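Local coordinates for 2-oxoadipate dioxygenase/decarboxylase, chloroplastic/amyloplastic (Oryza sativa, PDB 6W1K), which catalyses the iron(II)-dependent oxidative decarboxylation of 2-oxoadipate to (R)-2-hydroxyglutarate and carbon dioxide in lysine catabolism, and takes part in regulating starch synthesis, at residues P8-K16 / W101-G109; G221-G229 / I302-R313. All blocks are in the same frame, centred on the assembly; numbering follows the deposited sequence.

Contact 1: residues P8-K16 / W101-G109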
ATOM      1  N   PRO A   8     -12.171   3.551  23.798  1.00 34.45           N
ATOM      2  CA  PRO A   8     -12.763   3.184  22.505  1.00 36.55           C
ATOM      3  C   PRO A   8     -13.230   1.730  22.458  1.00 38.12           C
ATOM      4  O   PRO A   8     -12.542   0.826  22.918  1.00 35.64           O
ATOM      5  CB  PRO A   8     -11.620   3.433  21.510  1.00 36.99           C
ATOM      6  CG  PRO A   8     -10.382   3.487  22.335  1.00 36.77           C
ATOM      7  CD  PRO A   8     -10.765   3.977  23.685  1.00 35.06           C
ATOM      8  N   ALA A   9     -14.399   1.499  21.871  1.00 32.73           N
ATOM      9  CA  ALA A   9     -14.855   0.124  21.658  1.00 30.02           C
ATOM     10  C   ALA A   9     -13.887  -0.620  20.747  1.00 29.11           C
ATOM     11  O   ALA A   9     -13.669  -0.190  19.599  1.00 29.21           O
ATOM     12  CB  ALA A   9     -16.249   0.094  21.036  1.00 29.24           C
ATOM     13  N   PRO A  10     -13.332  -1.748  21.174  1.00 30.59           N
ATOM     14  CA  PRO A  10     -12.557  -2.571  20.225  1.00 31.97           C
ATOM     15  C   PRO A  10     -13.440  -2.994  19.070  1.00 28.13           C
ATOM     16  O   PRO A  10     -14.644  -3.193  19.231  1.00 27.42           O
ATOM     17  CB  PRO A  10     -12.121  -3.785  21.058  1.00 37.28           C
ATOM     18  CG  PRO A  10     -12.311  -3.378  22.492  1.00 35.76           C
ATOM     19  CD  PRO A  10     -13.399  -2.344  22.524  1.00 33.39           C
ATOM     20  N   ALA A  11     -12.845  -3.107  17.877  1.00 26.03           N
ATOM     21  CA  ALA A  11     -13.605  -3.623  16.755  1.00 25.87           C
ATOM     22  C   ALA A  11     -13.936  -5.096  17.007  1.00 26.04           C
ATOM     23  O   ALA A  11     -13.162  -5.822  17.636  1.00 24.98           O
ATOM     24  CB  ALA A  11     -12.827  -3.480  15.437  1.00 25.53           C
ATOM     25  N   ASP A  12     -15.083  -5.526  16.499  1.00 26.96           N
ATOM     26  CA  ASP A  12     -15.412  -6.942  16.475  1.00 28.59           C
ATOM     27  C   ASP A  12     -14.266  -7.746  15.877  1.00 25.55           C
ATOM     28  O   ASP A  12     -13.603  -7.317  14.933  1.00 23.73           O
ATOM     29  CB  ASP A  12     -16.661  -7.190  15.643  1.00 29.91           C
ATOM     30  CG  ASP A  12     -17.945  -6.925  16.385  1.00 33.49           C
ATOM     31  OD1 ASP A  12     -17.916  -6.176  17.389  1.00 35.27           O
ATOM     32  OD2 ASP A  12     -18.990  -7.429  15.889  1.00 32.72           O
ATOM     33  N   ALA A  13     -14.047  -8.915  16.438  1.00 25.73           N
ATOM     34  CA  ALA A  13     -13.249  -9.966  15.825  1.00 25.79           C
ATOM     35  C   ALA A  13     -14.073 -10.784  14.845  1.00 25.06           C
ATOM     36  O   ALA A  13     -15.268 -11.013  15.041  1.00 25.72           O
ATOM     37  CB  ALA A  13     -12.697 -10.914  16.893  1.00 27.17           C
ATOM     38  N   LEU A  14     -13.412 -11.284  13.813  1.00 24.32           N
ATOM     39  CA  LEU A  14     -14.097 -12.192  12.883  1.00 24.25           C
ATOM     40  C   LEU A  14     -14.332 -13.590  13.487  1.00 25.65           C
ATOM     41  O   LEU A  14     -13.574 -14.058  14.343  1.00 25.64           O
ATOM     42  CB  LEU A  14     -13.293 -12.338  11.618  1.00 23.57           C
ATOM     43  CG  LEU A  14     -13.250 -11.089  10.708  1.00 24.02           C
ATOM     44  CD1 LEU A  14     -12.292 -11.393   9.586  1.00 24.46           C
ATOM     45  CD2 LEU A  14     -14.595 -10.685  10.162  1.00 24.41           C
ATOM     46  N   PRO A  15     -15.380 -14.274  13.059  1.00 28.11           N
ATOM     47  CA  PRO A  15     -15.467 -15.713  13.348  1.00 27.56           C
ATOM     48  C   PRO A  15     -14.294 -16.463  12.721  1.00 25.81           C
ATOM     49  O   PRO A  15     -13.633 -15.994  11.783  1.00 22.94           O
ATOM     50  CB  PRO A  15     -16.812 -16.135  12.731  1.00 31.19           C
ATOM     51  CG  PRO A  15     -17.213 -15.045  11.829  1.00 34.69           C
ATOM     52  CD  PRO A  15     -16.503 -13.789  12.235  1.00 31.30           C
ATOM     53  N   LYS A  16     -14.064 -17.674  13.244  1.00 26.09           N
ATOM     54  CA  LYS A  16     -12.820 -18.393  12.966  1.00 31.68           C
ATOM     55  C   LYS A  16     -12.642 -18.727  11.486  1.00 27.80           C
ATOM     56  O   LYS A  16     -11.527 -18.624  10.956  1.00 25.89           O
ATOM     57  CB  LYS A  16     -12.758 -19.678  13.808  1.00 41.92           C
ATOM     58  CG  LYS A  16     -11.417 -20.402  13.653  1.00 51.37           C
ATOM     59  CD  LYS A  16     -11.026 -21.184  14.904  1.00 59.29           C
ATOM     60  CE  LYS A  16     -11.263 -22.647  14.684  1.00 68.13           C
ATOM     61  NZ  LYS A  16     -10.414 -23.557  15.559  1.00 74.51           N
ATOM     62  N   TRP A 101      -8.299   5.038   4.547  1.00 24.47           N
ATOM     63  CA  TRP A 101      -7.664   3.876   5.142  1.00 23.72           C
ATOM     64  C   TRP A 101      -8.652   3.170   6.062  1.00 23.72           C
ATOM     65  O   TRP A 101      -9.684   3.725   6.455  1.00 23.90           O
ATOM     66  CB  TRP A 101      -6.379   4.261   5.859  1.00 24.26           C
ATOM     67  CG  TRP A 101      -6.472   4.949   7.169  1.00 26.05           C
ATOM     68  CD1 TRP A 101      -6.628   6.295   7.409  1.00 27.30           C
ATOM     69  CD2 TRP A 101      -6.338   4.330   8.455  1.00 27.30           C
ATOM     70  NE1 TRP A 101      -6.580   6.548   8.766  1.00 28.32           N
ATOM     71  CE2 TRP A 101      -6.429   5.352   9.428  1.00 29.21           C
ATOM     72  CE3 TRP A 101      -6.151   3.006   8.871  1.00 26.90           C
ATOM     73  CZ2 TRP A 101      -6.334   5.095  10.802  1.00 29.17           C
ATOM     74  CZ3 TRP A 101      -6.036   2.752  10.254  1.00 27.85           C
ATOM     75  CH2 TRP A 101      -6.127   3.791  11.195  1.00 27.52           C
ATOM     76  N   PHE A 102      -8.338   1.907   6.331  1.00 24.24           N
ATOM     77  CA  PHE A 102      -9.225   0.956   7.002  1.00 23.03           C
ATOM     78  C   PHE A 102      -8.410   0.238   8.075  1.00 22.91           C
ATOM     79  O   PHE A 102      -7.301  -0.225   7.815  1.00 23.42           O
ATOM     80  CB  PHE A 102      -9.816  -0.060   6.017  1.00 23.06           C
ATOM     81  CG  PHE A 102     -10.601   0.564   4.888  1.00 23.50           C
ATOM     82  CD1 PHE A 102      -9.952   1.182   3.845  1.00 23.40           C
ATOM     83  CD2 PHE A 102     -11.974   0.555   4.905  1.00 24.79           C
ATOM     84  CE1 PHE A 102     -10.696   1.787   2.846  1.00 24.21           C
ATOM     85  CE2 PHE A 102     -12.729   1.146   3.917  1.00 26.31           C
ATOM     86  CZ  PHE A 102     -12.103   1.763   2.880  1.00 25.59           C
ATOM     87  N   SER A 103      -8.967   0.168   9.300  1.00 22.63           N
ATOM     88  CA  SER A 103      -8.310  -0.530  10.390  1.00 24.57           C
ATOM     89  C   SER A 103      -8.920  -1.919  10.527  1.00 22.87           C
ATOM     90  O   SER A 103     -10.134  -2.090  10.359  1.00 22.46           O
ATOM     91  CB  SER A 103      -8.475   0.214  11.720  1.00 26.65           C
ATOM     92  OG  SER A 103      -9.829   0.491  11.921  1.00 30.11           O
ATOM     93  N   PRO A 104      -8.120  -2.905  10.898  1.00 22.75           N
ATOM     94  CA  PRO A 104      -8.585  -4.302  10.840  1.00 23.75           C
ATOM     95  C   PRO A 104      -9.501  -4.661  11.992  1.00 23.96           C
ATOM     96  O   PRO A 104      -9.535  -3.988  13.023  1.00 22.28           O
ATOM     97  CB  PRO A 104      -7.279  -5.120  10.883  1.00 23.82           C
ATOM     98  CG  PRO A 104      -6.282  -4.231  11.519  1.00 23.64           C
ATOM     99  CD  PRO A 104      -6.691  -2.782  11.243  1.00 23.47           C
ATOM    100  N   PRO A 105     -10.252  -5.752  11.861  1.00 24.19           N
ATOM    101  CA  PRO A 105     -10.954  -6.299  13.025  1.00 23.79           C
ATOM    102  C   PRO A 105      -9.946  -6.700  14.106  1.00 23.58           C
ATOM    103  O   PRO A 105      -8.769  -6.925  13.824  1.00 23.12           O
ATOM    104  CB  PRO A 105     -11.682  -7.515  12.461  1.00 23.48           C
ATOM    105  CG  PRO A 105     -10.792  -7.993  11.323  1.00 23.79           C
ATOM    106  CD  PRO A 105     -10.204  -6.704  10.733  1.00 24.23           C
ATOM    107  N   THR A 106     -10.426  -6.808  15.346  1.00 24.06           N
ATOM    108  CA  THR A 106      -9.585  -7.319  16.432  1.00 24.81           C
ATOM    109  C   THR A 106      -9.148  -8.734  16.065  1.00 23.62           C
ATOM    110  O   THR A 106      -9.964  -9.535  15.594  1.00 22.91           O
ATOM    111  CB  THR A 106     -10.326  -7.303  17.758  1.00 27.55           C
ATOM    112  OG1 THR A 106     -10.674  -5.950  18.073  1.00 27.28           O
ATOM    113  CG2 THR A 106      -9.461  -7.915  18.902  1.00 28.84           C
ATOM    114  N   ASN A 107      -7.840  -8.996  16.178  1.00 23.30           N
ATOM    115  CA  ASN A 107      -7.203 -10.283  15.857  1.00 27.11           C
ATOM    116  C   ASN A 107      -6.043 -10.448  16.846  1.00 31.54           C
ATOM    117  O   ASN A 107      -4.863 -10.381  16.537  1.00 32.98           O
ATOM    118  CB  ASN A 107      -6.772 -10.368  14.389  1.00 28.15           C
ATOM    119  CG  ASN A 107      -5.716  -9.358  14.010  1.00 28.85           C
ATOM    120  OD1 ASN A 107      -4.583  -9.707  13.717  1.00 28.24           O
ATOM    121  ND2 ASN A 107      -6.100  -8.111  13.954  1.00 26.87           N
ATOM    122  N   ASP A 108      -6.370 -10.648  18.120  1.00 32.57           N
ATOM    123  CA  ASP A 108      -5.323 -10.761  19.134  1.00 37.16           C
ATOM    124  C   ASP A 108      -4.714 -12.153  19.237  1.00 36.91           C
ATOM    125  O   ASP A 108      -3.721 -12.323  19.963  1.00 38.54           O
ATOM    126  CB  ASP A 108      -5.860 -10.384  20.522  1.00 41.23           C
ATOM    127  CG  ASP A 108      -6.289  -8.927  20.610  1.00 47.20           C
ATOM    128  OD1 ASP A 108      -7.220  -8.616  21.386  1.00 52.59           O
ATOM    129  OD2 ASP A 108      -5.698  -8.090  19.898  1.00 45.59           O
ATOM    130  N   GLY A 109      -5.294 -13.155  18.576  1.00 36.03           N
ATOM    131  CA  GLY A 109      -4.782 -14.508  18.666  1.00 35.11           C
ATOM    132  C   GLY A 109      -3.995 -15.001  17.460  1.00 34.18           C
ATOM    133  O   GLY A 109      -3.781 -16.209  17.310  1.00 33.66           O
TER
HETATM  134  O   HOH W   1     -10.538 -11.033  13.415  1.00 25.90           O
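T106 grips the extended N-terminal arm at two successive carbonyls. Its hydroxyl, OG1, donates to A11 O at a short 2.5 Å, and its backbone N donates to D12 O at 3.2 Å. The first donor lies 18° from the plane of the A11 carbonyl. The second comes from above the D12 carbonyl plane, and the hydrogen bond is bent (N-H...O 137°). The side chain can reach the arm because OG1 sits anti to the carbonyl carbon of T106 (chi1 -61°), on the side of its own backbone N. Replacing T106 by valine would probably leave A11 O without this hydroxyl donor and set a methyl group against it. The CB of A11 rests near P104 O, 4.1 Å away. P105 is held between polar and apolar neighbours: its CB lies 3.1 Å from D12 O, and its CG meets L14 CG at 4.0 Å. The L14 side chain runs obliquely across the P105 ring. Beyond the bonds, A13 CA makes a CH...O contact with T106 O at 3.3 Å. A water links L14 N to the same T106 O. N107 ND2 bonds back to P105 O, in the carbonyl plane, within the loop. This is surface packing of an irregular arm on a loop. The loop follows strand 97-103, which pairs with strands 85-92 and 121-127, and the arm leads into helix 16-36.

Contact 2: residues G221-G229 / I302-R313. With OOG (2-oxoadipic acid), chain F.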
ATOM      1  N   GLY A 221      22.373  -2.680  -1.270  1.00 51.62           N
ATOM      2  CA  GLY A 221      22.379  -2.324  -2.672  1.00 50.98           C
ATOM      3  C   GLY A 221      21.093  -1.758  -3.233  1.00 51.43           C
ATOM      4  O   GLY A 221      21.011  -1.550  -4.454  1.00 53.63           O
ATOM      5  N   PHE A 222      20.104  -1.479  -2.398  1.00 50.27           N
ATOM      6  CA  PHE A 222      18.803  -1.013  -2.863  1.00 51.29           C
ATOM      7  C   PHE A 222      18.650   0.484  -2.627  1.00 56.65           C
ATOM      8  O   PHE A 222      19.187   1.038  -1.664  1.00 56.59           O
ATOM      9  CB  PHE A 222      17.673  -1.777  -2.165  1.00 48.29           C
ATOM     10  CG  PHE A 222      17.760  -3.263  -2.347  1.00 46.75           C
ATOM     11  CD1 PHE A 222      17.510  -3.840  -3.585  1.00 46.66           C
ATOM     12  CD2 PHE A 222      18.114  -4.081  -1.290  1.00 46.55           C
ATOM     13  CE1 PHE A 222      17.616  -5.206  -3.763  1.00 46.03           C
ATOM     14  CE2 PHE A 222      18.214  -5.448  -1.458  1.00 45.67           C
ATOM     15  CZ  PHE A 222      17.967  -6.011  -2.695  1.00 46.74           C
ATOM     16  N   LYS A 223      17.905   1.120  -3.530  1.00 54.76           N
ATOM     17  CA  LYS A 223      17.742   2.574  -3.573  1.00 54.34           C
ATOM     18  C   LYS A 223      16.431   2.968  -2.889  1.00 45.55           C
ATOM     19  O   LYS A 223      15.400   2.408  -3.243  1.00 42.74           O
ATOM     20  CB  LYS A 223      17.720   3.037  -5.027  1.00 66.38           C
ATOM     21  CG  LYS A 223      18.058   4.501  -5.234  1.00 78.04           C
ATOM     22  CD  LYS A 223      17.913   4.961  -6.663  1.00 91.44           C
ATOM     23  CE  LYS A 223      18.786   4.181  -7.618  1.00 91.98           C
ATOM     24  NZ  LYS A 223      20.216   4.318  -7.257  1.00 90.46           N
ATOM     25  N   LEU A 224      16.475   3.902  -1.951  1.00 41.16           N
ATOM     26  CA  LEU A 224      15.275   4.415  -1.320  1.00 39.16           C
ATOM     27  C   LEU A 224      14.719   5.614  -2.081  1.00 37.60           C
ATOM     28  O   LEU A 224      15.466   6.411  -2.645  1.00 36.66           O
ATOM     29  CB  LEU A 224      15.588   4.823   0.121  1.00 39.44           C
ATOM     30  CG  LEU A 224      16.066   3.681   1.025  1.00 41.46           C
ATOM     31  CD1 LEU A 224      16.483   4.181   2.405  1.00 43.60           C
ATOM     32  CD2 LEU A 224      14.980   2.641   1.160  1.00 41.43           C
ATOM     33  N   ASN A 225      13.390   5.754  -2.055  1.00 37.73           N
ATOM     34  CA  ASN A 225      12.729   6.954  -2.563  1.00 39.95           C
ATOM     35  C   ASN A 225      13.369   8.203  -1.966  1.00 40.98           C
ATOM     36  O   ASN A 225      13.353   8.389  -0.747  1.00 39.87           O
ATOM     37  CB  ASN A 225      11.236   6.899  -2.211  1.00 41.43           C
ATOM     38  CG  ASN A 225      10.464   8.100  -2.723  1.00 44.29           C
ATOM     39  OD1 ASN A 225      11.046   9.128  -3.035  1.00 45.69           O
ATOM     40  ND2 ASN A 225       9.141   7.970  -2.816  1.00 43.07           N
ATOM     41  N   SER A 226      13.881   9.075  -2.843  1.00 43.27           N
ATOM     42  CA  SER A 226      14.641  10.265  -2.476  1.00 46.53           C
ATOM     43  C   SER A 226      13.791  11.509  -2.287  1.00 46.49           C
ATOM     44  O   SER A 226      14.321  12.532  -1.844  1.00 45.29           O
ATOM     45  CB  SER A 226      15.695  10.598  -3.562  1.00 50.38           C
ATOM     46  OG  SER A 226      15.107  11.158  -4.733  1.00 53.99           O
ATOM     47  N   GLU A 227      12.524  11.485  -2.675  1.00 49.83           N
ATOM     48  CA  GLU A 227      11.754  12.718  -2.774  1.00 54.19           C
ATOM     49  C   GLU A 227      11.315  13.130  -1.381  1.00 55.87           C
ATOM     50  O   GLU A 227      10.673  12.346  -0.685  1.00 52.88           O
ATOM     51  CB  GLU A 227      10.542  12.541  -3.683  1.00 62.87           C
ATOM     52  CG  GLU A 227       9.860  13.863  -4.080  1.00 70.89           C
ATOM     53  CD  GLU A 227      10.810  14.909  -4.705  1.00 81.69           C
ATOM     54  OE1 GLU A 227      11.574  14.587  -5.655  1.00 81.83           O
ATOM     55  OE2 GLU A 227      10.775  16.072  -4.236  1.00 80.96           O
ATOM     56  N   GLY A 228      11.641  14.359  -0.981  1.00 61.84           N
ATOM     57  CA  GLY A 228      11.382  14.765   0.389  1.00 68.14           C
ATOM     58  C   GLY A 228      12.296  14.131   1.414  1.00 65.83           C
ATOM     59  O   GLY A 228      11.941  14.063   2.598  1.00 68.92           O
ATOM     60  N   GLY A 229      13.471  13.682   0.993  1.00 59.37           N
ATOM     61  CA  GLY A 229      14.352  12.920   1.845  1.00 54.36           C
ATOM     62  C   GLY A 229      13.996  11.447   1.871  1.00 49.49           C
ATOM     63  O   GLY A 229      12.887  11.029   1.536  1.00 49.07           O
ATOM     64  N   ILE A 302       5.455   9.548  -0.855  1.00 35.19           N
ATOM     65  CA  ILE A 302       5.624   8.110  -1.024  1.00 35.25           C
ATOM     66  C   ILE A 302       4.954   7.646  -2.307  1.00 33.51           C
ATOM     67  O   ILE A 302       5.427   6.693  -2.936  1.00 32.08           O
ATOM     68  CB  ILE A 302       5.074   7.368   0.212  1.00 36.17           C
ATOM     69  CG1 ILE A 302       5.919   7.718   1.436  1.00 40.22           C
ATOM     70  CG2 ILE A 302       5.083   5.850   0.023  1.00 35.59           C
ATOM     71  CD1 ILE A 302       5.325   7.255   2.763  1.00 44.10           C
ATOM     72  N   PHE A 303       3.881   8.333  -2.746  1.00 33.59           N
ATOM     73  CA  PHE A 303       3.264   8.014  -4.036  1.00 34.54           C
ATOM     74  C   PHE A 303       4.301   8.022  -5.158  1.00 33.34           C
ATOM     75  O   PHE A 303       4.131   7.349  -6.180  1.00 32.99           O
ATOM     76  CB  PHE A 303       2.153   9.023  -4.411  1.00 35.45           C
ATOM     77  CG  PHE A 303       0.805   8.725  -3.799  1.00 37.23           C
ATOM     78  CD1 PHE A 303       0.123   7.549  -4.106  1.00 36.25           C
ATOM     79  CD2 PHE A 303       0.216   9.628  -2.932  1.00 36.36           C
ATOM     80  CE1 PHE A 303      -1.112   7.276  -3.541  1.00 34.94           C
ATOM     81  CE2 PHE A 303      -1.022   9.356  -2.348  1.00 35.48           C
ATOM     82  CZ  PHE A 303      -1.687   8.179  -2.658  1.00 35.28           C
ATOM     83  N   GLU A 304       5.357   8.805  -4.997  1.00 33.95           N
ATOM     84  CA  GLU A 304       6.325   8.997  -6.056  1.00 36.34           C
ATOM     85  C   GLU A 304       7.364   7.883  -6.130  1.00 33.77           C
ATOM     86  O   GLU A 304       8.243   7.925  -7.009  1.00 32.92           O
ATOM     87  CB  GLU A 304       6.974  10.373  -5.877  1.00 41.74           C
ATOM     88  CG  GLU A 304       5.950  11.506  -6.060  1.00 51.91           C
ATOM     89  CD  GLU A 304       6.558  12.890  -6.071  1.00 62.03           C
ATOM     90  OE1 GLU A 304       7.673  13.039  -6.620  1.00 62.21           O
ATOM     91  OE2 GLU A 304       5.908  13.822  -5.532  1.00 61.77           O
ATOM     92  N   SER A 305       7.252   6.863  -5.286  1.00 32.02           N
ATOM     93  CA  SER A 305       8.114   5.695  -5.413  1.00 30.64           C
ATOM     94  C   SER A 305       7.969   5.027  -6.771  1.00 29.41           C
ATOM     95  O   SER A 305       8.900   4.349  -7.216  1.00 29.73           O
ATOM     96  CB  SER A 305       7.791   4.703  -4.306  1.00 30.86           C
ATOM     97  OG  SER A 305       7.948   5.326  -3.038  1.00 31.09           O
ATOM     98  N   THR A 306       6.844   5.216  -7.444  1.00 27.90           N
ATOM     99  CA  THR A 306       6.634   4.632  -8.751  1.00 32.01           C
ATOM    100  C   THR A 306       6.861   5.623  -9.879  1.00 33.81           C
ATOM    101  O   THR A 306       6.697   5.244 -11.049  1.00 33.82           O
ATOM    102  CB  THR A 306       5.209   4.059  -8.874  1.00 31.61           C
ATOM    103  OG1 THR A 306       4.249   5.034  -8.432  1.00 31.87           O
ATOM    104  CG2 THR A 306       5.050   2.763  -8.084  1.00 31.53           C
ATOM    105  N   SER A 307       7.244   6.865  -9.563  1.00 35.18           N
ATOM    106  CA  SER A 307       7.362   7.901 -10.585  1.00 38.51           C
ATOM    107  C   SER A 307       8.593   7.693 -11.453  1.00 38.47           C
ATOM    108  O   SER A 307       9.617   7.166 -11.014  1.00 37.64           O
ATOM    109  CB  SER A 307       7.456   9.298  -9.965  1.00 41.21           C
ATOM    110  OG  SER A 307       8.699   9.490  -9.292  1.00 43.74           O
ATOM    111  N   ASN A 308       8.514   8.197 -12.682  1.00 41.17           N
ATOM    112  CA  ASN A 308       9.612   7.982 -13.620  1.00 47.28           C
ATOM    113  C   ASN A 308      10.888   8.648 -13.126  1.00 49.96           C
ATOM    114  O   ASN A 308      11.990   8.127 -13.350  1.00 46.82           O
ATOM    115  CB  ASN A 308       9.224   8.495 -15.000  1.00 51.16           C
ATOM    116  CG  ASN A 308      10.158   8.011 -16.075  1.00 55.82           C
ATOM    117  OD1 ASN A 308      10.867   8.806 -16.694  1.00 57.54           O
ATOM    118  ND2 ASN A 308      10.176   6.693 -16.307  1.00 54.81           N
ATOM    119  N   ASP A 309      10.765   9.782 -12.432  1.00 56.21           N
ATOM    120  CA  ASP A 309      11.962  10.473 -11.954  1.00 63.09           C
ATOM    121  C   ASP A 309      12.708   9.644 -10.913  1.00 51.95           C
ATOM    122  O   ASP A 309      13.941   9.593 -10.919  1.00 47.36           O
ATOM    123  CB  ASP A 309      11.596  11.839 -11.374  1.00 69.48           C
ATOM    124  CG  ASP A 309      12.818  12.741 -11.184  1.00 74.19           C
ATOM    125  OD1 ASP A 309      13.557  12.999 -12.175  1.00 81.66           O
ATOM    126  OD2 ASP A 309      13.033  13.200 -10.038  1.00 74.89           O
ATOM    127  N   GLN A 310      11.982   8.991 -10.003  1.00 47.34           N
ATOM    128  CA  GLN A 310      12.654   8.096  -9.068  1.00 47.15           C
ATOM    129  C   GLN A 310      13.209   6.857  -9.772  1.00 50.74           C
ATOM    130  O   GLN A 310      14.353   6.461  -9.528  1.00 46.80           O
ATOM    131  CB  GLN A 310      11.696   7.709  -7.941  1.00 48.46           C
ATOM    132  CG  GLN A 310      11.459   8.869  -6.971  1.00 48.99           C
ATOM    133  CD  GLN A 310      12.708   9.277  -6.194  1.00 47.45           C
ATOM    134  OE1 GLN A 310      13.371   8.448  -5.580  1.00 45.13           O
ATOM    135  NE2 GLN A 310      13.026  10.570  -6.211  1.00 48.40           N
ATOM    136  N   LEU A 311      12.427   6.231 -10.655  1.00 48.28           N
ATOM    137  CA  LEU A 311      12.897   5.006 -11.302  1.00 48.61           C
ATOM    138  C   LEU A 311      14.148   5.236 -12.153  1.00 51.02           C
ATOM    139  O   LEU A 311      14.958   4.315 -12.323  1.00 49.44           O
ATOM    140  CB  LEU A 311      11.778   4.409 -12.165  1.00 50.26           C
ATOM    141  CG  LEU A 311      10.824   3.416 -11.490  1.00 52.90           C
ATOM    142  CD1 LEU A 311      10.192   4.004 -10.292  1.00 51.07           C
ATOM    143  CD2 LEU A 311       9.761   2.997 -12.490  1.00 57.95           C
ATOM    144  N   THR A 312      14.321   6.434 -12.721  1.00 53.10           N
ATOM    145  CA  THR A 312      15.425   6.685 -13.637  1.00 57.37           C
ATOM    146  C   THR A 312      16.604   7.388 -12.972  1.00 57.83           C
ATOM    147  O   THR A 312      17.580   7.725 -13.654  1.00 54.52           O
ATOM    148  CB  THR A 312      14.942   7.484 -14.862  1.00 62.04           C
ATOM    149  OG1 THR A 312      14.394   8.745 -14.464  1.00 60.37           O
ATOM    150  CG2 THR A 312      13.882   6.692 -15.648  1.00 61.93           C
ATOM    151  N   ARG A 313      16.552   7.590 -11.657  1.00 61.52           N
ATOM    152  CA  ARG A 313      17.670   8.200 -10.936  1.00 66.52           C
ATOM    153  C   ARG A 313      18.971   7.454 -11.210  1.00 76.59           C
ATOM    154  O   ARG A 313      19.032   6.232 -11.057  1.00 76.48           O
ATOM    155  CB  ARG A 313      17.402   8.204  -9.438  1.00 65.52           C
ATOM    156  CG  ARG A 313      16.571   9.364  -8.944  1.00 62.80           C
ATOM    157  CD  ARG A 313      16.247   9.162  -7.455  1.00 64.50           C
ATOM    158  NE  ARG A 313      17.436   8.779  -6.686  1.00 69.17           N
ATOM    159  CZ  ARG A 313      17.407   8.018  -5.595  1.00 73.28           C
ATOM    160  NH1 ARG A 313      18.536   7.719  -4.958  1.00 71.91           N
ATOM    161  NH2 ARG A 313      16.242   7.572  -5.135  1.00 71.33           N
TER
HETATM  162  C2  OOG F 402       0.109   4.834  -1.526  1.00 78.91           C
HETATM  163  C3  OOG F 402       1.107   5.852  -0.971  1.00 79.22           C
HETATM  164  C4  OOG F 402       0.647   6.347   0.405  1.00 79.11           C
HETATM  165  C6  OOG F 402       1.447   5.835   2.877  1.00 77.31           C
HETATM  166  O4  OOG F 402       1.153   6.993   3.265  1.00 77.02           O
HETATM  167  O3  OOG F 402       2.115   5.083   3.620  1.00 76.29           O
HETATM  168  C5  OOG F 402       0.994   5.345   1.507  1.00 78.50           C
HETATM  169  C1  OOG F 402       0.403   4.484  -2.992  1.00 77.90           C
HETATM  170  O1  OOG F 402      -0.429   3.975  -3.659  1.00 76.90           O
HETATM  171  O2  OOG F 402       1.646   4.748  -3.571  1.00 77.46           O
HETATM  172  O5  OOG F 402       0.914   4.185   1.310  1.00 78.85           O
HETATM  173  O   HOH W   2      18.171   7.202  -2.283  1.00 55.04           O
HETATM  174  O   HOH W   3      11.640  12.685  -7.405  1.00 48.32           O
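Q310 and S226 join through a pair of hydrogen bonds, where an Asx turn at N225 meets the C-terminal tail of the chain. Q310 NE2 donates to S226 OG at 2.6 Å, almost in its own amide plane. Q310 OE1 accepts from S226 N at 2.9 Å, a nearly straight hydrogen bond whose donor lies above the plane of the side-chain carbonyl. R313 NH2 reaches the same OE1 from the opposite face. With both OE1 and NE2 bonded, the amide is held against rotation. R313 NH2 also donates to L224 O at 2.9 Å. Its guanidinium lies between two aliphatic groups: K223 CD is over the centre of one face, and S226 CB is over the other, toward the rim. The bends of the K223 chain at chi3 and chi4 leave its NZ 4.4 Å from R313 NH1.

One layer out, N225 OD1 accepts from E227 N, which closes the Asx turn. CG of N225 stands anti to the backbone N (chi1 -179°), and ND2 extends to S305 OG at 2.9 Å; ND2 also bonds K301 O. S305 OG donates to I302 O and is hydrogen-bonded to S243 OG. E304 pairs with K95 in a salt bridge, although its OE1 lies near the like-charged E227. A water bridges E227 OE1, D309 OD2 and Q310 NE2.

The same tail reaches the active site. I302 and F303 belong to the pocket for 2-oxoadipate. C3 of the ligand sits over one face of the F303 ring, toward the rim; the closest approach is F303 CE1 to ligand C1, 3.2 Å.

Overall arrangement
Contact 1 closes before contact 2 opens along the chain. Their centres are about 34 Å apart, on opposite sides of the chain's centre, and their nearest atoms are about 10 Å apart without touching. Both border the same mixed sheet. Segment 101-109 ends strand 97-103, and segment 221-229 leads from helix 210-219 toward strand 232-233. The metal site of H59, H195 and E267 lies between the two contacts. Contact 1 fastens the N-terminal arm to the surface, and its P104 side chain is about 14 Å from the bound nickel ion. Contact 2 anchors the C-terminal tail, which supplies I302 and F303 to the substrate pocket.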